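Side-chain contacts in importin-95 (Chaetomium thermophilum, PDB 4XRI), which serves as a nuclear transport receptor of the importin-beta superfamily, a flexible HEAT-repeat solenoid for importing protein cargo, and probably binds a small GTPase: residues L337-L340 and T341-D344; D350-I354 and S355-Y359; A497-N500 and P501-H505; G776-T780 and S781-N785; D824-P827 and N828-A832. The protein carries 2 engineered substitutions. One frame throughout, in Å; residues are numbered along the deposited sequence.

How the interactions relate
All five interactions are local turns and caps where helices of the superhelical chain start or stop, and they follow one another in sequence. Interactions 1 and 2 lie at the two ends of one interhelical loop, their centres 9 Å apart; they touch where Leu339 CB meets Ala358 CB at 3.6 Å. Interaction 3, the one that holds a sulfate, probably from the crystallisation liquor, stands apart, its centre about 40 Å from that of interaction 1. Interactions 4 and 5 pair up again, centres 13 Å apart, and are joined by a probable hydrogen bond of 2.6 Å between Thr784 O and Tyr826 OH. Interactions 1 and 4 lie on opposite sides of the chain's centre, about 70 Å between centres.

Interaction 1 (L337-L340 and T341-D344)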
# COMPACT_ATOMS: atom_id res chain seq x y z
N LEU A 337 13.43 16.16 -18.89
CA LEU A 337 13.74 15.42 -20.10
C LEU A 337 15.24 15.29 -20.29
O LEU A 337 15.74 14.25 -20.72
CB LEU A 337 13.11 16.11 -21.32
CG LEU A 337 11.58 16.17 -21.26
CD1 LEU A 337 11.02 17.11 -22.31
CD2 LEU A 337 11.00 14.78 -21.42
N GLN A 338 15.96 16.36 -19.97
CA GLN A 338 17.42 16.36 -20.05
C GLN A 338 18.01 15.36 -19.06
O GLN A 338 19.01 14.70 -19.35
CB GLN A 338 17.96 17.77 -19.77
CG GLN A 338 19.28 18.08 -20.44
CD GLN A 338 19.76 19.48 -20.15
OE1 GLN A 338 19.31 20.12 -19.20
NE2 GLN A 338 20.68 19.98 -20.98
N LEU A 339 17.37 15.25 -17.89
CA LEU A 339 17.83 14.34 -16.85
C LEU A 339 17.56 12.88 -17.21
O LEU A 339 18.20 11.98 -16.67
CB LEU A 339 17.17 14.68 -15.52
CG LEU A 339 17.64 15.97 -14.84
CD1 LEU A 339 16.85 16.21 -13.56
CD2 LEU A 339 19.13 15.90 -14.55
N LEU A 340 16.62 12.66 -18.12
CA LEU A 340 16.33 11.32 -18.60
C LEU A 340 17.53 10.75 -19.35
O LEU A 340 17.71 9.54 -19.42
CB LEU A 340 15.10 11.30 -19.50
CG LEU A 340 13.73 11.52 -18.85
CD1 LEU A 340 12.61 11.22 -19.84
CD2 LEU A 340 13.58 10.66 -17.60
N THR A 341 18.36 11.64 -19.89
CA THR A 341 19.53 11.23 -20.67
C THR A 341 20.73 10.92 -19.78
O THR A 341 21.82 10.64 -20.27
CB THR A 341 19.94 12.31 -21.69
OG1 THR A 341 20.54 13.42 -21.00
CG2 THR A 341 18.74 12.80 -22.47
N LYS A 342 20.53 10.96 -18.46
CA LYS A 342 21.61 10.70 -17.52
C LYS A 342 21.55 9.29 -16.95
O LYS A 342 21.85 9.08 -15.77
CB LYS A 342 21.59 11.72 -16.38
CG LYS A 342 21.59 13.17 -16.83
CD LYS A 342 22.79 13.49 -17.70
CE LYS A 342 22.81 14.97 -18.07
NZ LYS A 342 23.86 15.29 -19.08
N GLN A 343 21.15 8.32 -17.77
CA GLN A 343 21.04 6.94 -17.31
C GLN A 343 22.40 6.37 -16.93
O GLN A 343 23.41 6.69 -17.55
CB GLN A 343 20.40 6.04 -18.37
CG GLN A 343 19.14 6.58 -19.01
CD GLN A 343 19.42 7.31 -20.31
OE1 GLN A 343 20.42 8.02 -20.42
NE2 GLN A 343 18.55 7.12 -21.29
N ASP A 344 22.41 5.53 -15.90
CA ASP A 344 23.59 4.75 -15.57
C ASP A 344 23.29 3.29 -15.88
O ASP A 344 22.56 2.63 -15.16
CB ASP A 344 23.98 4.93 -14.10
CG ASP A 344 25.38 4.42 -13.80
OD1 ASP A 344 25.95 3.71 -14.66
OD2 ASP A 344 25.90 4.72 -12.71
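At the end of helix 324-340 the backbone tightens, Thr341 N reaching back to Gln338 O (3.2 Å) and Lys342 N to Leu339 O (3.1 Å), each three residues earlier. The side chain of Thr341 adds a second grip on the first of these acceptors. Its hydroxyl sits between its own N and carbonyl carbon (chi1 73°), which swings OG1 back to 2.6 Å from Gln338 O, in the carbonyl plane. Threonine suits this buried place because its other branch is apolar: CG2 lies 3.8 Å from Leu337 O, and the side chain touches Phe380, Phe392 and Ala395. Lys342, by contrast, is an exposed residue that lays its aliphatic part along the helix end, CG 3.6 Å from Leu339 O. Gln343 bends at chi2: Leu340 O faces its amide carbon, CD, at 2.9 Å, while NE2 turns to His391 O and Asp394 OD2 of helix 390-402. Leu337 and Leu340 fill the buried side against neighbouring helices. Such an ending, with backbone bonds shortened to 3-10 spacing and a threonine hydroxyl closing on the carbonyl three residues back, is typical of a helix C-terminus that passes into an interhelical loop, here within a HEAT-repeat solenoid.

Interaction 2 (D350-I354 and S355-Y359); sequences DEYNI and SRAAY
Asn353 OD1 takes the N-H of Arg356 at 3.1 Å, nearly along the C=O axis, and the hydroxyl of Ser355 at 2.7 Å from OG, 50° out of the amide plane. A weak third bond comes from Ser355 N. The amide can fold back over the helix start because chi1 of 53° tucks CG in over the residue's own backbone. This makes Asn353 the N-cap of helix 354-369, its short side chain standing in for the carbonyl that a preceding turn would supply, while Asn353 O accepts from Ala357 N. With a leucine in place of Asn353, Arg356 N and Ser355 OG would probably both lose their acceptor and the first turn would be freer to fray. Arg356 runs out extended, CG packed 3.1 Å from Asn353 OD1, and one face of its guanidinium lies over Glu351 O. Tyr352 covers Ala357, with CE2 at 3.9 Å from CB; its OH shares a water with Ala357 O, and that water donates a hydrogen bond to Ala357 O at 2.8 Å. Further out, helix 285-310 holds the approach to the cap: Glu285 accepts from Ile354 N and Lys289 donates to Tyr352 O. Ile354 packs on Val292 of that helix and on Leu339 of helix 324-340.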
# COMPACT_ATOMS: atom_id res chain seq x y z
N ASP A 350 16.09 -0.71 -9.31
CA ASP A 350 15.40 0.07 -8.28
C ASP A 350 16.38 0.92 -7.47
O ASP A 350 16.07 1.34 -6.35
CB ASP A 350 14.58 -0.83 -7.36
CG ASP A 350 13.23 -0.23 -7.02
OD1 ASP A 350 12.81 0.71 -7.72
OD2 ASP A 350 12.59 -0.70 -6.05
N GLU A 351 17.56 1.16 -8.03
CA GLU A 351 18.48 2.15 -7.50
C GLU A 351 17.94 3.51 -7.90
O GLU A 351 17.75 3.78 -9.08
CB GLU A 351 19.90 1.93 -8.02
CG GLU A 351 20.88 3.03 -7.63
CD GLU A 351 21.27 3.91 -8.80
OE1 GLU A 351 20.62 3.81 -9.86
OE2 GLU A 351 22.23 4.70 -8.66
N TYR A 352 17.69 4.36 -6.91
CA TYR A 352 17.09 5.66 -7.19
C TYR A 352 18.17 6.67 -7.57
O TYR A 352 18.78 7.29 -6.71
CB TYR A 352 16.29 6.16 -5.99
CG TYR A 352 15.09 7.01 -6.37
CD1 TYR A 352 14.06 6.49 -7.15
CD2 TYR A 352 14.98 8.32 -5.93
CE1 TYR A 352 12.97 7.25 -7.49
CE2 TYR A 352 13.88 9.10 -6.27
CZ TYR A 352 12.88 8.56 -7.05
OH TYR A 352 11.79 9.32 -7.38
N ASN A 353 18.40 6.81 -8.88
CA ASN A 353 19.31 7.83 -9.38
C ASN A 353 18.51 9.01 -9.94
O ASN A 353 17.29 9.05 -9.81
CB ASN A 353 20.25 7.25 -10.44
CG ASN A 353 19.52 6.53 -11.56
OD1 ASN A 353 18.40 6.89 -11.92
ND2 ASN A 353 20.17 5.52 -12.13
N ILE A 354 19.20 9.95 -10.57
CA ILE A 354 18.55 11.17 -11.04
C ILE A 354 17.60 10.91 -12.22
O ILE A 354 16.58 11.58 -12.36
CB ILE A 354 19.59 12.24 -11.44
CG1 ILE A 354 18.90 13.59 -11.70
CG2 ILE A 354 20.41 11.80 -12.64
CD1 ILE A 354 18.08 14.09 -10.54
N SER A 355 17.92 9.91 -13.04
CA SER A 355 17.15 9.64 -14.24
C SER A 355 15.79 9.01 -13.92
O SER A 355 14.79 9.33 -14.56
CB SER A 355 17.93 8.74 -15.19
OG SER A 355 18.26 7.51 -14.58
N ARG A 356 15.77 8.11 -12.94
CA ARG A 356 14.52 7.48 -12.55
C ARG A 356 13.68 8.45 -11.74
O ARG A 356 12.45 8.42 -11.80
CB ARG A 356 14.79 6.20 -11.76
CG ARG A 356 15.76 5.26 -12.46
CD ARG A 356 15.68 3.84 -11.94
NE ARG A 356 16.82 3.06 -12.40
CZ ARG A 356 16.86 1.73 -12.43
NH1 ARG A 356 15.81 1.02 -12.05
NH2 ARG A 356 17.95 1.11 -12.86
N ALA A 357 14.35 9.32 -10.99
CA ALA A 357 13.68 10.38 -10.26
C ALA A 357 12.96 11.31 -11.24
O ALA A 357 11.79 11.65 -11.05
CB ALA A 357 14.67 11.17 -9.42
N ALA A 358 13.67 11.71 -12.29
CA ALA A 358 13.12 12.58 -13.33
C ALA A 358 11.96 11.91 -14.05
O ALA A 358 10.97 12.57 -14.39
CB ALA A 358 14.21 12.96 -14.33
N TYR A 359 12.06 10.61 -14.27
CA TYR A 359 11.00 9.87 -14.94
C TYR A 359 9.73 9.85 -14.09
O TYR A 359 8.64 10.09 -14.60
CB TYR A 359 11.42 8.44 -15.26
CG TYR A 359 10.35 7.66 -16.00
CD1 TYR A 359 10.26 7.72 -17.39
CD2 TYR A 359 9.42 6.89 -15.32
CE1 TYR A 359 9.28 7.03 -18.07
CE2 TYR A 359 8.44 6.20 -15.99
CZ TYR A 359 8.37 6.27 -17.37
OH TYR A 359 7.39 5.58 -18.05
O HOH W 1 10.62 11.93 -8.54

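Interaction 3 (A497-N500 and P501-H505). With SO4 (sulfate ion), chain B.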
# COMPACT_ATOMS: atom_id res chain seq x y z
N ALA A 497 -19.46 -12.16 -26.85
CA ALA A 497 -18.98 -12.06 -28.22
C ALA A 497 -18.30 -13.34 -28.67
O ALA A 497 -17.67 -14.04 -27.87
CB ALA A 497 -18.03 -10.88 -28.37
N ALA A 498 -18.43 -13.64 -29.96
CA ALA A 498 -17.78 -14.82 -30.53
C ALA A 498 -16.31 -14.54 -30.79
O ALA A 498 -15.48 -15.44 -30.71
CB ALA A 498 -18.48 -15.24 -31.80
N GLN A 499 -15.99 -13.28 -31.10
CA GLN A 499 -14.62 -12.90 -31.43
C GLN A 499 -14.24 -11.53 -30.89
O GLN A 499 -15.09 -10.67 -30.67
CB GLN A 499 -14.42 -12.92 -32.95
CG GLN A 499 -14.51 -14.31 -33.57
CD GLN A 499 -14.23 -14.30 -35.06
OE1 GLN A 499 -13.40 -15.07 -35.55
NE2 GLN A 499 -14.93 -13.44 -35.79
N ASN A 500 -12.94 -11.34 -30.68
CA ASN A 500 -12.38 -10.02 -30.38
C ASN A 500 -11.13 -9.86 -31.26
O ASN A 500 -10.73 -10.82 -31.92
CB ASN A 500 -12.08 -9.88 -28.88
CG ASN A 500 -11.05 -10.88 -28.36
OD1 ASN A 500 -10.05 -11.18 -29.02
ND2 ASN A 500 -11.30 -11.39 -27.16
N PRO A 501 -10.53 -8.65 -31.30
CA PRO A 501 -9.38 -8.47 -32.20
C PRO A 501 -8.23 -9.48 -32.03
O PRO A 501 -7.54 -9.76 -33.01
CB PRO A 501 -8.89 -7.06 -31.86
CG PRO A 501 -10.11 -6.35 -31.42
CD PRO A 501 -10.93 -7.37 -30.68
N LEU A 502 -8.04 -10.01 -30.83
CA LEU A 502 -6.92 -10.90 -30.57
C LEU A 502 -7.20 -12.35 -30.93
O LEU A 502 -6.29 -13.18 -30.96
CB LEU A 502 -6.51 -10.82 -29.10
CG LEU A 502 -5.48 -9.75 -28.74
CD1 LEU A 502 -5.03 -9.92 -27.29
CD2 LEU A 502 -4.28 -9.83 -29.68
N THR A 503 -8.47 -12.66 -31.21
CA THR A 503 -8.89 -14.03 -31.48
C THR A 503 -8.12 -14.71 -32.62
O THR A 503 -7.70 -15.87 -32.48
CB THR A 503 -10.40 -14.09 -31.81
OG1 THR A 503 -11.14 -13.43 -30.78
CG2 THR A 503 -10.86 -15.54 -31.92
N PRO A 504 -7.93 -14.02 -33.77
CA PRO A 504 -7.14 -14.70 -34.80
C PRO A 504 -5.66 -14.84 -34.42
O PRO A 504 -4.92 -15.53 -35.13
CB PRO A 504 -7.30 -13.80 -36.02
CG PRO A 504 -7.60 -12.46 -35.46
CD PRO A 504 -8.43 -12.72 -34.25
N HIS A 505 -5.25 -14.21 -33.33
CA HIS A 505 -3.87 -14.32 -32.85
C HIS A 505 -3.77 -15.19 -31.60
O HIS A 505 -2.67 -15.46 -31.12
CB HIS A 505 -3.29 -12.94 -32.54
CG HIS A 505 -3.28 -12.00 -33.71
ND1 HIS A 505 -4.13 -10.92 -33.80
CD2 HIS A 505 -2.53 -11.98 -34.83
CE1 HIS A 505 -3.90 -10.27 -34.93
NE2 HIS A 505 -2.93 -10.90 -35.57
S SO4 B . -19.55 -11.25 -32.62
O1 SO4 B . -20.55 -11.48 -31.57
O2 SO4 B . -19.79 -12.15 -33.74
O3 SO4 B . -19.64 -9.86 -33.08
O4 SO4 B . -18.21 -11.49 -32.08
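Two first torsions set up this contact: Asn500 has CG flanked by both backbone bonds of its CA (chi1 62°), and Thr503 carries OG1 opposite its carbonyl carbon (chi1 -52°), facing back toward Asn500. Thr503 OG1 accepts the backbone N-H of Asn500 at 2.8 Å, almost perfectly straight at 176°. In the other direction Asn500 OD1 leans over the start of the turn and takes Leu502 N at 2.9 Å, a weak, bent bond. The amide is kept from turning by its far end, since Asn500 ND2 donates to Ala492 O. Thr503 N closes a type I beta turn onto Asn500 O at 3.0 Å, and Pro501 suits the second position of that turn, where its fixed phi fits and no N-H is needed. Thr503 CG2 meets Gln499 CG at 4.2 Å, the two side chains crossing at about a right angle. A valine in place of Thr503 would keep the branched shape but is likely to leave the N-H of Asn500 without its straight acceptor. Just upstream, Gln499 N donates a hydrogen bond to sulfate O4 at 3.0 Å, and Ala498 N adds weak bonds. Asn500 and Thr503 form a capping box at the turn leading into helix 503-516.

Interaction 4 (G776-T780 and S781-N785)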
# COMPACT_ATOMS: atom_id res chain seq x y z
N GLY A 776 -34.01 -14.54 5.14
CA GLY A 776 -34.44 -15.37 4.03
C GLY A 776 -34.65 -16.82 4.43
O GLY A 776 -35.60 -17.47 4.00
N ALA A 777 -33.75 -17.33 5.27
CA ALA A 777 -33.82 -18.72 5.73
C ALA A 777 -35.06 -18.95 6.59
O ALA A 777 -35.74 -19.96 6.45
CB ALA A 777 -32.56 -19.09 6.50
N MET A 778 -35.34 -18.00 7.47
CA MET A 778 -36.47 -18.13 8.39
C MET A 778 -37.80 -17.86 7.69
O MET A 778 -38.83 -18.42 8.06
CB MET A 778 -36.30 -17.18 9.59
CG MET A 778 -35.05 -17.45 10.43
SD MET A 778 -35.04 -19.07 11.23
CE MET A 778 -34.05 -20.03 10.09
N LYS A 779 -37.77 -17.01 6.67
CA LYS A 779 -38.97 -16.73 5.89
C LYS A 779 -39.41 -17.95 5.09
O LYS A 779 -40.56 -18.37 5.17
CB LYS A 779 -38.74 -15.54 4.96
CG LYS A 779 -39.98 -15.12 4.18
CD LYS A 779 -39.61 -14.22 3.02
CE LYS A 779 -38.71 -14.95 2.04
NZ LYS A 779 -38.16 -14.04 1.00
N THR A 780 -38.48 -18.52 4.33
CA THR A 780 -38.78 -19.63 3.44
C THR A 780 -39.10 -20.92 4.19
O THR A 780 -39.64 -21.87 3.62
CB THR A 780 -37.61 -19.91 2.47
OG1 THR A 780 -36.43 -20.22 3.22
CG2 THR A 780 -37.35 -18.69 1.59
N SER A 781 -38.76 -20.96 5.48
CA SER A 781 -39.07 -22.13 6.31
C SER A 781 -40.24 -21.83 7.23
O SER A 781 -40.54 -22.61 8.13
CB SER A 781 -37.84 -22.55 7.12
OG SER A 781 -37.44 -21.54 8.02
N ASN A 782 -40.88 -20.69 7.00
CA ASN A 782 -42.02 -20.25 7.80
C ASN A 782 -41.69 -20.21 9.29
O ASN A 782 -42.47 -20.69 10.12
CB ASN A 782 -43.23 -21.16 7.55
CG ASN A 782 -43.69 -21.12 6.11
OD1 ASN A 782 -43.80 -22.15 5.45
ND2 ASN A 782 -43.96 -19.92 5.62
N LYS A 783 -40.54 -19.64 9.62
CA LYS A 783 -40.11 -19.51 11.00
C LYS A 783 -39.86 -18.05 11.36
O LYS A 783 -38.90 -17.74 12.04
CB LYS A 783 -38.83 -20.31 11.26
CG LYS A 783 -38.95 -21.81 11.00
CD LYS A 783 -37.65 -22.51 11.38
CE LYS A 783 -37.73 -24.01 11.12
NZ LYS A 783 -36.54 -24.75 11.63
N THR A 784 -40.71 -17.15 10.88
CA THR A 784 -40.50 -15.73 11.16
C THR A 784 -40.82 -15.41 12.62
O THR A 784 -40.35 -14.41 13.16
CB THR A 784 -41.33 -14.82 10.24
OG1 THR A 784 -42.72 -15.17 10.35
CG2 THR A 784 -40.88 -14.97 8.80
N ASN A 785 -41.60 -16.27 13.25
CA ASN A 785 -41.91 -16.13 14.66
C ASN A 785 -40.66 -16.21 15.53
O ASN A 785 -40.49 -15.43 16.46
CB ASN A 785 -42.92 -17.20 15.09
CG ASN A 785 -42.51 -18.59 14.66
OD1 ASN A 785 -41.33 -18.91 14.58
ND2 ASN A 785 -43.50 -19.43 14.38
O HOH W 2 -43.18 -17.33 6.73
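Ala777 O is gripped twice by Ser781, at 2.8 Å by OG and, weakly, by N at 3.3 Å. The serine hydroxyl reaches it because a chi1 of 63° folds OG inward over the backbone, turned back toward the preceding turn. Thr780 uses the same device one residue earlier, its OG1 and its N both donating to Gly776 O, so small hydroxyl residues bind successive carbonyls of the last turn. Beyond them the helix closes in a Schellman motif. Lys783 N crosses to Met778 O at 2.6 Å, and Asn782 N goes to Lys779 O at 3.0 Å. Asn782 is the C-prime residue: its phi of 54° reverses the chain, and asparagine tolerates that left-handed conformation better than most residues with a side chain. Its amide also contributes, ND2 donating to a water at 2.9 Å that in turn donates to Lys779 O. The contact between side chains usual in this motif is made by Met778 and Lys783, crossing obliquely with SD 4.0 Å from CB. From there the lysine extends away, its aliphatic part leading NZ to a salt bridge with Glu730 OE1 and a hydrogen bond to Gly727 O. Thr784 lays its methyl CG2 3.9 Å from Lys779 CA.

Interaction 5 (D824-P827 and N828-A832); sequences DAYP and NGQLA
Tyr826 and Leu831 close the apolar side of the short interhelical loop that joins helix 809-825 to helix 832-835, one of the helix connections of the solenoid. Tyr826 is the first residue to leave helical geometry, and Leu831 occupies the N-cap position of the next helix. The chain reverses through Asn828 and Gly829, both with positive phi; glycine and asparagine are the residues that enter that region most readily.

The apolar contacts come first. Leu831 CD1 lies 3.9 Å from Tyr826 CD2, and its CG is equally near Tyr826 CB, the two side chains meeting at a slant. A branched apolar side chain suits this place between Tyr826 and Phe795; the leucine also touches Gln871. The tyrosine packs on Val791 and sends its OH to Thr784 O. A proline suits the position just past the helix end, since it has no N-H to be left over.

The polar contacts are fewer and looser. Gln830 NE2 donates to Pro827 O in a weak bond of 3.4 Å and 141°. Pro827 and Gln830 lie side by side, pointing the same way, with the ring CD 4.0 Å from the amide NE2. Glutamine has the length for this: its CG stands opposite the carbonyl carbon (chi1 -43°), which brings that methylene to 3.2 Å from Pro827 O, and the chain then extends alongside the proline. The other arm of the amide is turned to the tyrosine, amide and ring planes 84° apart, and Gln830 OE1 comes to the ring edge, 3.9 Å from Tyr826 CD1.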
# COMPACT_ATOMS: atom_id res chain seq x y z
N ASP A 824 -40.67 -8.26 3.28
CA ASP A 824 -41.18 -9.52 2.77
C ASP A 824 -41.48 -10.50 3.89
O ASP A 824 -42.52 -11.16 3.89
CB ASP A 824 -40.17 -10.14 1.80
CG ASP A 824 -40.56 -9.96 0.35
OD1 ASP A 824 -39.73 -9.47 -0.44
OD2 ASP A 824 -41.71 -10.31 -0.00
N ALA A 825 -40.57 -10.58 4.86
CA ALA A 825 -40.68 -11.56 5.94
C ALA A 825 -41.85 -11.26 6.87
O ALA A 825 -42.42 -12.17 7.46
CB ALA A 825 -39.38 -11.61 6.73
N TYR A 826 -42.18 -9.98 7.01
CA TYR A 826 -43.32 -9.58 7.83
C TYR A 826 -44.23 -8.66 7.04
O TYR A 826 -44.17 -7.44 7.18
CB TYR A 826 -42.84 -8.91 9.12
CG TYR A 826 -41.94 -9.79 9.95
CD1 TYR A 826 -42.47 -10.71 10.84
CD2 TYR A 826 -40.56 -9.70 9.83
CE1 TYR A 826 -41.64 -11.52 11.60
CE2 TYR A 826 -39.73 -10.50 10.58
CZ TYR A 826 -40.27 -11.41 11.47
OH TYR A 826 -39.45 -12.22 12.22
N PRO A 827 -45.09 -9.25 6.19
CA PRO A 827 -46.01 -8.50 5.34
C PRO A 827 -47.20 -7.98 6.13
O PRO A 827 -47.16 -8.00 7.35
CB PRO A 827 -46.44 -9.54 4.30
CG PRO A 827 -46.40 -10.82 5.05
CD PRO A 827 -45.26 -10.71 6.04
N ASN A 828 -48.25 -7.56 5.42
CA ASN A 828 -49.45 -6.94 6.02
C ASN A 828 -49.15 -6.04 7.22
O ASN A 828 -49.81 -6.13 8.26
CB ASN A 828 -50.47 -8.01 6.42
CG ASN A 828 -51.14 -8.67 5.22
OD1 ASN A 828 -51.19 -8.09 4.13
ND2 ASN A 828 -51.65 -9.88 5.42
N GLY A 829 -48.13 -5.19 7.07
CA GLY A 829 -47.86 -4.12 8.01
C GLY A 829 -47.65 -4.48 9.47
O GLY A 829 -48.27 -3.88 10.35
N GLN A 830 -46.77 -5.44 9.73
CA GLN A 830 -46.39 -5.76 11.10
C GLN A 830 -45.22 -4.88 11.52
O GLN A 830 -44.93 -4.73 12.71
CB GLN A 830 -46.04 -7.23 11.24
CG GLN A 830 -46.98 -8.17 10.51
CD GLN A 830 -46.64 -9.63 10.74
OE1 GLN A 830 -46.19 -10.01 11.82
NE2 GLN A 830 -46.86 -10.45 9.72
N LEU A 831 -44.54 -4.31 10.52
CA LEU A 831 -43.40 -3.44 10.76
C LEU A 831 -43.63 -2.06 10.16
O LEU A 831 -42.69 -1.29 9.98
CB LEU A 831 -42.12 -4.05 10.18
CG LEU A 831 -41.74 -5.47 10.59
CD1 LEU A 831 -40.39 -5.83 9.99
CD2 LEU A 831 -41.71 -5.60 12.11
N ALA A 832 -44.89 -1.76 9.85
CA ALA A 832 -45.25 -0.49 9.24
C ALA A 832 -44.79 0.69 10.09
O ALA A 832 -44.34 1.70 9.57
CB ALA A 832 -46.76 -0.42 9.01